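Local atomic coordinates of pectate lyase (Bacillus, PDB entry 3VMV), a protein that probably cleaves polygalacturonate, the backbone of pectin, by beta-elimination as a pectate lyase of polysaccharide lyase family 1. Residues A[33-38]-A[64-69]; A[254-257]-A[261-264]. One frame throughout, in Å; residues are numbered along the deposited sequence.

Contact 1. Residues A[33-38]-A[64-69]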
ATOM      1  N   GLN A  33      15.214  12.973 -12.962  1.00 14.86           N
ATOM      2  CA  GLN A  33      16.037  14.185 -12.976  1.00 15.06           C
ATOM      3  C   GLN A  33      15.524  15.234 -12.036  1.00 14.65           C
ATOM      4  O   GLN A  33      16.316  15.923 -11.382  1.00 18.51           O
ATOM      5  CB  GLN A  33      16.103  14.745 -14.376  1.00 17.08           C
ATOM      6  CG  GLN A  33      16.954  13.909 -15.219  1.00 19.87           C
ATOM      7  CD  GLN A  33      16.881  14.327 -16.667  1.00 26.47           C
ATOM      8  OE1 GLN A  33      16.442  15.440 -16.986  1.00 29.59           O
ATOM      9  NE2 GLN A  33      17.287  13.428 -17.553  1.00 28.52           N
ATOM     10  N   LEU A  34      14.199  15.405 -11.976  1.00 14.95           N
ATOM     11  CA  LEU A  34      13.659  16.375 -11.045  1.00 18.15           C
ATOM     12  C   LEU A  34      14.070  16.046  -9.603  1.00 18.59           C
ATOM     13  O   LEU A  34      14.489  16.931  -8.844  1.00 18.11           O
ATOM     14  CB  LEU A  34      12.143  16.419 -11.138  1.00 17.63           C
ATOM     15  CG  LEU A  34      11.588  17.024 -12.428  1.00 14.21           C
ATOM     16  CD1 LEU A  34      10.117  16.813 -12.419  1.00 16.03           C
ATOM     17  CD2 LEU A  34      11.939  18.516 -12.497  1.00 18.81           C
ATOM     18  N   ILE A  35      13.966  14.774  -9.247  1.00 16.19           N
ATOM     19  CA  ILE A  35      14.317  14.329  -7.910  1.00 14.82           C
ATOM     20  C   ILE A  35      15.802  14.557  -7.641  1.00 17.18           C
ATOM     21  O   ILE A  35      16.167  15.105  -6.607  1.00 15.33           O
ATOM     22  CB  ILE A  35      13.978  12.840  -7.739  1.00 14.06           C
ATOM     23  CG1 ILE A  35      12.450  12.672  -7.749  1.00 17.92           C
ATOM     24  CG2 ILE A  35      14.656  12.269  -6.482  1.00 16.57           C
ATOM     25  CD1 ILE A  35      11.982  11.237  -7.971  1.00 16.66           C
ATOM     26  N   ASP A  36      16.651  14.125  -8.573  1.00 14.97           N
ATOM     27  CA  ASP A  36      18.100  14.167  -8.348  1.00 16.29           C
ATOM     28  C   ASP A  36      18.610  15.606  -8.397  1.00 17.48           C
ATOM     29  O   ASP A  36      19.448  15.994  -7.575  1.00 17.14           O
ATOM     30  CB  ASP A  36      18.831  13.316  -9.386  1.00 18.83           C
ATOM     31  CG  ASP A  36      18.507  11.810  -9.264  1.00 25.03           C
ATOM     32  OD1 ASP A  36      17.803  11.377  -8.313  1.00 25.18           O
ATOM     33  OD2 ASP A  36      18.971  11.057 -10.137  1.00 26.83           O
ATOM     34  N   ASN A  37      18.099  16.395  -9.339  1.00 16.56           N
ATOM     35  CA  ASN A  37      18.510  17.783  -9.434  1.00 17.87           C
ATOM     36  C   ASN A  37      18.150  18.524  -8.152  1.00 15.36           C
ATOM     37  O   ASN A  37      18.945  19.319  -7.637  1.00 19.35           O
ATOM     38  CB  ASN A  37      17.845  18.466 -10.626  1.00 19.44           C
ATOM     39  CG  ASN A  37      18.440  18.042 -11.956  1.00 25.34           C
ATOM     40  OD1 ASN A  37      19.493  17.421 -12.017  1.00 28.90           O
ATOM     41  ND2 ASN A  37      17.765  18.417 -13.040  1.00 32.45           N
ATOM     42  N   ARG A  38      16.955  18.278  -7.628  1.00 17.15           N
ATOM     43  CA  ARG A  38      16.597  18.933  -6.381  1.00 14.25           C
ATOM     44  C   ARG A  38      17.525  18.495  -5.253  1.00 16.12           C
ATOM     45  O   ARG A  38      17.961  19.300  -4.431  1.00 16.90           O
ATOM     46  CB  ARG A  38      15.131  18.698  -6.003  1.00 15.38           C
ATOM     47  CG  ARG A  38      14.750  19.499  -4.754  1.00 15.72           C
ATOM     48  CD  ARG A  38      13.352  19.154  -4.268  1.00 13.43           C
ATOM     49  NE  ARG A  38      13.354  17.792  -3.712  1.00 15.81           N
ATOM     50  CZ  ARG A  38      12.553  17.351  -2.768  1.00 16.67           C
ATOM     51  NH1 ARG A  38      11.583  18.130  -2.281  1.00 15.25           N
ATOM     52  NH2 ARG A  38      12.717  16.099  -2.334  1.00 14.99           N
ATOM     53  N   SER A  64      15.781   1.034 -13.316  1.00 14.29           N
ATOM     54  CA  SER A  64      14.705   0.040 -13.448  1.00 14.84           C
ATOM     55  C   SER A  64      13.512   0.305 -12.522  1.00 14.64           C
ATOM     56  O   SER A  64      12.546  -0.452 -12.519  1.00 14.04           O
ATOM     57  CB  SER A  64      15.234  -1.372 -13.161  1.00 17.76           C
ATOM     58  OG  SER A  64      16.159  -1.754 -14.161  1.00 27.13           O
ATOM     59  N   LEU A  65      13.596   1.375 -11.738  1.00 12.82           N
ATOM     60  CA  LEU A  65      12.497   1.847 -10.886  1.00 13.05           C
ATOM     61  C   LEU A  65      12.651   3.350 -10.752  1.00 14.54           C
ATOM     62  O   LEU A  65      13.674   3.884 -11.157  1.00 13.58           O
ATOM     63  CB  LEU A  65      12.515   1.155  -9.515  1.00 12.48           C
ATOM     64  CG  LEU A  65      13.809   1.106  -8.711  1.00 13.59           C
ATOM     65  CD1 LEU A  65      14.131   2.472  -8.090  1.00 16.95           C
ATOM     66  CD2 LEU A  65      13.695   0.058  -7.617  1.00 16.52           C
ATOM     67  N   ILE A  66      11.613   4.027 -10.259  1.00 12.02           N
ATOM     68  CA  ILE A  66      11.671   5.460  -9.995  1.00 12.59           C
ATOM     69  C   ILE A  66      12.123   5.592  -8.553  1.00 13.43           C
ATOM     70  O   ILE A  66      11.416   5.186  -7.626  1.00 14.43           O
ATOM     71  CB  ILE A  66      10.271   6.089 -10.191  1.00 13.74           C
ATOM     72  CG1 ILE A  66       9.809   5.895 -11.646  1.00 14.31           C
ATOM     73  CG2 ILE A  66      10.313   7.578  -9.821  1.00 17.98           C
ATOM     74  CD1 ILE A  66      10.721   6.537 -12.692  1.00 15.14           C
ATOM     75  N   ASP A  67      13.329   6.107  -8.373  1.00 14.21           N
ATOM     76  CA  ASP A  67      14.065   6.053  -7.116  1.00 14.48           C
ATOM     77  C   ASP A  67      13.839   7.357  -6.351  1.00 14.42           C
ATOM     78  O   ASP A  67      14.562   8.351  -6.535  1.00 16.50           O
ATOM     79  CB  ASP A  67      15.552   5.861  -7.484  1.00 14.63           C
ATOM     80  CG  ASP A  67      16.407   5.143  -6.423  1.00 23.91           C
ATOM     81  OD1 ASP A  67      15.917   4.655  -5.422  1.00 24.49           O
ATOM     82  OD2 ASP A  67      17.642   5.095  -6.642  1.00 33.50           O
ATOM     83  N   VAL A  68      12.866   7.329  -5.443  1.00 14.08           N
ATOM     84  CA  VAL A  68      12.634   8.454  -4.506  1.00 11.24           C
ATOM     85  C   VAL A  68      13.572   8.294  -3.324  1.00 12.09           C
ATOM     86  O   VAL A  68      13.231   7.739  -2.278  1.00 12.98           O
ATOM     87  CB  VAL A  68      11.149   8.576  -4.093  1.00 13.05           C
ATOM     88  CG1 VAL A  68      10.954   9.835  -3.223  1.00 15.35           C
ATOM     89  CG2 VAL A  68      10.266   8.622  -5.337  1.00 16.11           C
ATOM     90  N   LYS A  69      14.818   8.732  -3.543  1.00 12.52           N
ATOM     91  CA  LYS A  69      15.938   8.503  -2.654  1.00 16.18           C
ATOM     92  C   LYS A  69      16.854   9.685  -2.845  1.00 16.25           C
ATOM     93  O   LYS A  69      17.010  10.197  -3.954  1.00 16.02           O
ATOM     94  CB  LYS A  69      16.691   7.226  -3.067  1.00 17.60           C
ATOM     95  CG  LYS A  69      17.774   6.827  -2.084  1.00 18.39           C
ATOM     96  CD  LYS A  69      18.608   5.660  -2.625  1.00 21.86           C
ATOM     97  CE  LYS A  69      17.781   4.365  -2.608  1.00 23.34           C
ATOM     98  NZ  LYS A  69      18.690   3.202  -2.782  1.00 22.97           N
TER
HETATM   99  O   HOH W   1      17.846   9.267  -6.622  1.00 33.41           O

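Contact 2. Residues A[254-257]-A[261-264]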
ATOM      1  N   ALA A 254      -8.124 -25.596   5.324  1.00 19.82           N
ATOM      2  CA  ALA A 254      -7.137 -25.379   6.379  1.00 15.98           C
ATOM      3  C   ALA A 254      -5.753 -25.159   5.787  1.00 16.90           C
ATOM      4  O   ALA A 254      -5.315 -25.914   4.918  1.00 21.82           O
ATOM      5  CB  ALA A 254      -7.126 -26.567   7.352  1.00 19.20           C
ATOM      6  N   ASP A 255      -5.057 -24.123   6.244  1.00 16.73           N
ATOM      7  CA  ASP A 255      -3.688 -23.922   5.809  1.00 19.62           C
ATOM      8  C   ASP A 255      -2.781 -25.078   6.210  1.00 18.85           C
ATOM      9  O   ASP A 255      -2.818 -25.517   7.347  1.00 18.60           O
ATOM     10  CB  ASP A 255      -3.142 -22.627   6.389  1.00 18.05           C
ATOM     11  CG  ASP A 255      -1.741 -22.343   5.899  1.00 25.50           C
ATOM     12  OD1 ASP A 255      -1.553 -22.257   4.655  1.00 29.69           O
ATOM     13  OD2 ASP A 255      -0.830 -22.292   6.735  1.00 22.67           O
ATOM     14  N   PRO A 256      -1.995 -25.621   5.260  1.00 19.36           N
ATOM     15  CA  PRO A 256      -1.196 -26.796   5.628  1.00 24.31           C
ATOM     16  C   PRO A 256      -0.134 -26.490   6.679  1.00 23.54           C
ATOM     17  O   PRO A 256       0.273 -27.403   7.397  1.00 26.80           O
ATOM     18  CB  PRO A 256      -0.512 -27.188   4.308  1.00 28.17           C
ATOM     19  CG  PRO A 256      -1.406 -26.649   3.239  1.00 26.05           C
ATOM     20  CD  PRO A 256      -1.987 -25.369   3.805  1.00 19.55           C
ATOM     21  N   THR A 257       0.309 -25.243   6.764  1.00 20.77           N
ATOM     22  CA  THR A 257       1.359 -24.875   7.724  1.00 20.80           C
ATOM     23  C   THR A 257       0.797 -24.566   9.116  1.00 22.39           C
ATOM     24  O   THR A 257       1.276 -25.094  10.106  1.00 23.89           O
ATOM     25  CB  THR A 257       2.189 -23.674   7.223  1.00 27.23           C
ATOM     26  OG1 THR A 257       2.777 -23.991   5.951  1.00 27.39           O
ATOM     27  CG2 THR A 257       3.276 -23.330   8.216  1.00 26.19           C
ATOM     28  N   ILE A 261      -8.118 -21.872   9.172  1.00 15.01           N
ATOM     29  CA  ILE A 261      -9.053 -21.814   8.049  1.00 14.38           C
ATOM     30  C   ILE A 261      -8.768 -20.619   7.146  1.00 15.21           C
ATOM     31  O   ILE A 261      -8.781 -19.494   7.607  1.00 13.27           O
ATOM     32  CB  ILE A 261     -10.515 -21.726   8.574  1.00 16.53           C
ATOM     33  CG1 ILE A 261     -10.872 -23.028   9.292  1.00 20.53           C
ATOM     34  CG2 ILE A 261     -11.489 -21.408   7.432  1.00 18.67           C
ATOM     35  CD1 ILE A 261     -12.207 -22.969   9.999  1.00 26.68           C
ATOM     36  N   LYS A 262      -8.540 -20.878   5.855  1.00 13.07           N
ATOM     37  CA  LYS A 262      -8.185 -19.802   4.921  1.00 13.88           C
ATOM     38  C   LYS A 262      -9.375 -18.895   4.642  1.00 14.80           C
ATOM     39  O   LYS A 262     -10.418 -19.354   4.205  1.00 18.37           O
ATOM     40  CB  LYS A 262      -7.655 -20.392   3.621  1.00 14.12           C
ATOM     41  CG  LYS A 262      -6.240 -20.934   3.759  1.00 15.37           C
ATOM     42  CD  LYS A 262      -5.842 -21.664   2.493  1.00 23.26           C
ATOM     43  CE  LYS A 262      -4.353 -21.847   2.368  1.00 26.53           C
ATOM     44  NZ  LYS A 262      -4.161 -22.448   0.998  1.00 23.98           N
ATOM     45  N   GLY A 263      -9.218 -17.612   4.936  1.00 13.08           N
ATOM     46  CA  GLY A 263     -10.368 -16.720   4.959  1.00 12.92           C
ATOM     47  C   GLY A 263      -9.919 -15.278   5.027  1.00 12.30           C
ATOM     48  O   GLY A 263      -8.837 -14.912   4.578  1.00 13.25           O
ATOM     49  N   PRO A 264     -10.758 -14.418   5.609  1.00  9.82           N
ATOM     50  CA  PRO A 264     -10.534 -12.973   5.541  1.00 10.05           C
ATOM     51  C   PRO A 264      -9.429 -12.467   6.480  1.00 10.09           C
ATOM     52  O   PRO A 264      -8.833 -11.421   6.214  1.00 10.07           O
ATOM     53  CB  PRO A 264     -11.907 -12.390   5.923  1.00 10.54           C
ATOM     54  CG  PRO A 264     -12.521 -13.461   6.811  1.00 12.18           C
ATOM     55  CD  PRO A 264     -12.029 -14.776   6.261  1.00 13.17           C
TER

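Contact 1. Residues A[33-38]-A[64-69]
Asp36 OD1 faces Lys69 O across water 1, which joins helix 28-40 to segment 64-69 at the N-terminal end of the right-handed parallel beta-helix and lies 2.7 Å from OD1 and 2.9 Å from Lys69 O. Both oxygens are placed to accept from this water, although other acceptors nearby compete for its two protons. OD1 also takes an N-H from Gln32, whose OE1 accepts from Asp67 N, so one amide ties the carboxylate to the strand. The axes of helix segment 33-38 and strand 66-68 come within 8.9 Å, at 30°. Beside this water bridge, Ile35 carries the apolar contact. With CG1 anti to the carbonyl carbon (chi1 -68°) and the chain extended beyond it, CD1 reaches Val68 CG2 at 4.1 Å, the two side chains crossing at about a right angle. Ile66 CG2 lies 4.4 Å from the same Ile35 CD1. The other branch, Ile35 CG2, rests against backbone oxygens, 3.9 Å from Asp67 O and 4.0 Å from Lys69 O. An alanine here would lose both branches and is likely to leave Val68 and Ile66 without their apolar cover from the helix. Asp67 sends its carboxylate elsewhere, OD1 forming a salt bridge with Arg98. An inverse gamma turn is centred on Val68, closed by a weak bond from Lys69 N to Asp67 O at 3.0 Å.

Contact 2. Residues A[254-257]-A[261-264]
Lys262 runs its extended side chain across Asp255 at about a right angle, within the loop that joins strands 245-249 and 265-266 of the parallel beta-helix. The chain doubles back here, and Ala254 and Ile261 form a single beta bridge with their CA atoms 4.4 Å apart and their CB atoms directed away from the opposing segment. Lys262 CB makes no close approach to 254-257. From it CG leaves anti to the carbonyl carbon (chi1 -75°), which carries the chain toward the backbone of Asp255, and CG comes to 4.2 Å from Asp255 N. CD continues past this backbone without a closer approach. CE makes the main contact: it lies 3.6 Å from Asp255 OD1 and 4.1 Å from Asp255 CA, with Pro256 CD a looser neighbour at 4.5 Å. At the tip, NZ turns away to a salt bridge with Asp228, leaving 4.5 Å between NZ and Asp255 OD1, too long for a salt bridge, though the opposite charges probably still attract. Ser251, earlier in the same loop, and Thr229, from the loop before strand 231-234, also touch this lysine.

Asp255 is buried, and its OD2 is satisfied by backbone N-H groups. With CG anti to the backbone N (chi1 -177°), the carboxylate is carried along the chain beside the carbonyl carbon, where OD2 accepts from Thr258 and Tyr269, which hold it in place and pin this bend to the following part of the chain. A third, weak bond reaches OD2 from Thr257 N at 3.2 Å, bent to 129° at the hydrogen.

In the fold
Contact 1 closes along the chain before contact 2 opens, and the two lie on opposite sides of the chain's centre, their own centres about 41 Å apart and their nearest atoms about 29 Å apart. One row of parallel strands connects them: 66-68 pairs with 97-103, and the pairing passes through 123-126, 156-158, 177-181, 210-212 and 231-234 to 265-266, the strand that segment 261-264 leads into. The two contacts thus mark early and late turns of the same beta-helix. At the early one a helix packs on the first strand of this row; at the late one an irregular loop folds back on itself near the surface.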